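Local coordinates for putative mRNA export protein (Chaetomium thermophilum, PDB 4WP2) that probably takes part in exporting mRNA from the nucleus to the cytoplasm as an NXF-family export factor, represented here by its C-terminal UBA domain, at residues A[14-19]-A[38-43]. Sequence-based numbering, arbitrary orientation.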
ATOM      1  N   SER A  14       5.213 -38.108  16.014  1.00 20.55           N
ATOM      2  CA  SER A  14       4.031 -38.808  15.522  1.00 22.81           C
ATOM      3  C   SER A  14       4.274 -39.351  14.116  1.00 22.99           C
ATOM      4  O   SER A  14       3.925 -40.489  13.813  1.00 23.31           O
ATOM      5  CB  SER A  14       2.817 -37.878  15.535  1.00 22.46           C
ATOM      6  OG  SER A  14       1.667 -38.514  15.003  1.00 22.48           O
ATOM      7  N   ARG A  15       4.871 -38.522  13.262  1.00 24.37           N
ATOM      8  CA  ARG A  15       5.163 -38.910  11.890  1.00 23.96           C
ATOM      9  C   ARG A  15       6.110 -40.106  11.847  1.00 25.37           C
ATOM     10  O   ARG A  15       5.929 -41.026  11.043  1.00 28.45           O
ATOM     11  CB  ARG A  15       5.769 -37.729  11.116  1.00 34.81           C
ATOM     12  CG  ARG A  15       5.974 -38.007   9.642  1.00 39.85           C
ATOM     13  CD  ARG A  15       6.628 -36.836   8.928  1.00 47.78           C
ATOM     14  NE  ARG A  15       8.035 -36.678   9.291  1.00 51.15           N
ATOM     15  CZ  ARG A  15       9.011 -37.465   8.849  1.00 53.22           C
ATOM     16  NH1 ARG A  15       8.736 -38.483   8.042  1.00 60.80           N
ATOM     17  NH2 ARG A  15      10.264 -37.244   9.221  1.00 44.83           N
ATOM     18  N   ARG A  16       7.134 -40.075  12.695  1.00 23.21           N
ATOM     19  CA  ARG A  16       8.158 -41.110  12.694  1.00 24.54           C
ATOM     20  C   ARG A  16       7.699 -42.420  13.356  1.00 27.35           C
ATOM     21  O   ARG A  16       8.012 -43.508  12.860  1.00 26.33           O
ATOM     22  CB  ARG A  16       9.413 -40.613  13.414  1.00 23.56           C
ATOM     23  CG  ARG A  16      10.208 -39.566  12.644  1.00 27.20           C
ATOM     24  CD  ARG A  16      10.959 -40.165  11.470  1.00 32.20           C
ATOM     25  NE  ARG A  16      12.078 -40.992  11.913  1.00 44.55           N
ATOM     26  CZ  ARG A  16      13.239 -40.518  12.352  1.00 49.79           C
ATOM     27  NH1 ARG A  16      13.438 -39.210  12.442  1.00 45.16           N
ATOM     28  NH2 ARG A  16      14.191 -41.360  12.727  1.00 50.46           N
ATOM     29  N   THR A  17       6.955 -42.319  14.458  1.00 23.93           N
ATOM     30  CA  THR A  17       6.599 -43.496  15.257  1.00 24.18           C
ATOM     31  C   THR A  17       5.236 -44.088  14.920  1.00 23.25           C
ATOM     32  O   THR A  17       4.983 -45.259  15.203  1.00 23.30           O
ATOM     33  CB  THR A  17       6.593 -43.190  16.768  1.00 27.36           C
ATOM     34  OG1 THR A  17       5.532 -42.280  17.074  1.00 21.56           O
ATOM     35  CG2 THR A  17       7.927 -42.610  17.212  1.00 20.05           C
ATOM     36  N   GLY A  18       4.352 -43.268  14.364  1.00 24.01           N
ATOM     37  CA  GLY A  18       2.991 -43.692  14.080  1.00 24.65           C
ATOM     38  C   GLY A  18       2.034 -43.488  15.243  1.00 29.30           C
ATOM     39  O   GLY A  18       0.838 -43.756  15.116  1.00 25.33           O
ATOM     40  N   MET A  19       2.550 -43.011  16.375  1.00 23.35           N
ATOM     41  CA  MET A  19       1.716 -42.762  17.551  1.00 22.93           C
ATOM     42  C   MET A  19       0.876 -41.508  17.413  1.00 25.78           C
ATOM     43  O   MET A  19       1.251 -40.582  16.701  1.00 24.24           O
ATOM     44  CB  MET A  19       2.583 -42.635  18.801  1.00 22.26           C
ATOM     45  CG  MET A  19       3.240 -43.923  19.251  1.00 24.22           C
ATOM     46  SD  MET A  19       4.165 -43.746  20.796  1.00 26.72           S
ATOM     47  CE  MET A  19       5.394 -42.513  20.356  1.00 26.90           C
ATOM     48  N   LEU A  38      16.420 -38.257  21.706  1.00 27.04           N
ATOM     49  CA  LEU A  38      16.243 -39.011  22.944  1.00 25.50           C
ATOM     50  C   LEU A  38      14.806 -39.531  23.063  1.00 25.06           C
ATOM     51  O   LEU A  38      14.570 -40.612  23.598  1.00 25.67           O
ATOM     52  CB  LEU A  38      16.590 -38.147  24.152  1.00 31.28           C
ATOM     53  CG  LEU A  38      18.071 -37.825  24.366  1.00 28.98           C
ATOM     54  CD1 LEU A  38      18.227 -36.932  25.581  1.00 30.20           C
ATOM     55  CD2 LEU A  38      18.931 -39.068  24.487  1.00 42.29           C
ATOM     56  N   ALA A  39      13.849 -38.753  22.561  1.00 24.62           N
ATOM     57  CA  ALA A  39      12.454 -39.174  22.541  1.00 22.38           C
ATOM     58  C   ALA A  39      12.267 -40.416  21.663  1.00 21.55           C
ATOM     59  O   ALA A  39      11.612 -41.387  22.062  1.00 23.57           O
ATOM     60  CB  ALA A  39      11.560 -38.023  22.050  1.00 22.71           C
ATOM     61  N   LEU A  40      12.850 -40.398  20.467  1.00 24.76           N
ATOM     62  CA  LEU A  40      12.703 -41.519  19.541  1.00 23.22           C
ATOM     63  C   LEU A  40      13.379 -42.770  20.074  1.00 28.36           C
ATOM     64  O   LEU A  40      12.871 -43.881  19.904  1.00 27.30           O
ATOM     65  CB  LEU A  40      13.278 -41.159  18.167  1.00 23.55           C
ATOM     66  CG  LEU A  40      12.493 -40.110  17.394  1.00 26.82           C
ATOM     67  CD1 LEU A  40      13.226 -39.718  16.116  1.00 35.37           C
ATOM     68  CD2 LEU A  40      11.096 -40.645  17.076  1.00 29.24           C
ATOM     69  N   GLN A  41      14.528 -42.575  20.712  1.00 27.95           N
ATOM     70  CA  GLN A  41      15.249 -43.649  21.380  1.00 28.47           C
ATOM     71  C   GLN A  41      14.388 -44.307  22.459  1.00 24.31           C
ATOM     72  O   GLN A  41      14.374 -45.527  22.589  1.00 26.91           O
ATOM     73  CB  GLN A  41      16.546 -43.097  21.962  1.00 36.80           C
ATOM     74  CG  GLN A  41      17.431 -44.112  22.639  1.00 45.14           C
ATOM     75  CD  GLN A  41      18.659 -43.471  23.256  1.00 52.68           C
ATOM     76  OE1 GLN A  41      18.692 -43.172  24.450  1.00 57.92           O
ATOM     77  NE2 GLN A  41      19.677 -43.246  22.433  1.00 52.68           N
ATOM     78  N   SER A  42      13.678 -43.501  23.237  1.00 26.08           N
ATOM     79  CA  SER A  42      12.792 -44.034  24.268  1.00 24.56           C
ATOM     80  C   SER A  42      11.666 -44.850  23.646  1.00 25.69           C
ATOM     81  O   SER A  42      11.291 -45.897  24.163  1.00 25.75           O
ATOM     82  CB  SER A  42      12.210 -42.913  25.121  1.00 30.73           C
ATOM     83  OG  SER A  42      13.249 -42.172  25.738  1.00 43.72           O
ATOM     84  N   PHE A  43      11.132 -44.379  22.530  1.00 25.92           N
ATOM     85  CA  PHE A  43      10.094 -45.131  21.840  1.00 23.31           C
ATOM     86  C   PHE A  43      10.603 -46.507  21.400  1.00 28.94           C
ATOM     87  O   PHE A  43       9.917 -47.523  21.576  1.00 31.35           O
ATOM     88  CB  PHE A  43       9.582 -44.373  20.623  1.00 25.65           C
ATOM     89  CG  PHE A  43       8.649 -45.187  19.773  1.00 24.70           C
ATOM     90  CD1 PHE A  43       7.343 -45.392  20.170  1.00 27.78           C
ATOM     91  CD2 PHE A  43       9.091 -45.783  18.611  1.00 26.86           C
ATOM     92  CE1 PHE A  43       6.480 -46.156  19.399  1.00 29.68           C
ATOM     93  CE2 PHE A  43       8.233 -46.553  17.840  1.00 24.95           C
ATOM     94  CZ  PHE A  43       6.932 -46.737  18.239  1.00 25.72           C
TER
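F43 lies with one ring face under T17, a contact between helix 2-17 and helix 36-46, the first and third helices of this UBA-fold domain of Mex67. T17 CB sits almost on the ring normal, 3.8 Å from the centroid of the F43 ring, a CH-pi contact, while its methyl CG2 is 3.7 Å from F43 CD2. M19 comes in obliquely, its chain sliding past the phenylalanine in the opposite direction: M19 SD is 4.6 Å from the F43 ring centroid, a Met-aromatic contact. A bend at the last torsion (chi3 -61°) brings M19 CE to 3.5 Å from F43 CD1. The T17 methyl is shared, since L40 CD2 also reaches to 3.7 Å of T17 CG2. The other branch of L40, CD1, lies over one face of the R16 guanidinium, toward its rim, with the two side chains crossing at about a right angle. No hydrogen bond crosses between 14-19 and 38-43, and the contact is buried and mostly apolar.

The T17 hydroxyl is held within its own helix and turn. T17 OG1 stands between its backbone N and carbonyl carbon (chi1 67°), where it hydrogen-bonds with V13 O and accepts from M19 N in an ST turn; this leaves CG2 anti to the carbonyl carbon, and it is this methyl that lies on F43 CD2. G18, with positive phi, ends the helix and brings M19 round to F43. R16 NE forms a salt bridge with V61 OXT, consistent with fixing the guanidinium beside L40; V61 also touches F43. S14 OG donates to M19 O at 2.7 Å, with a C=O...OG angle of 171°.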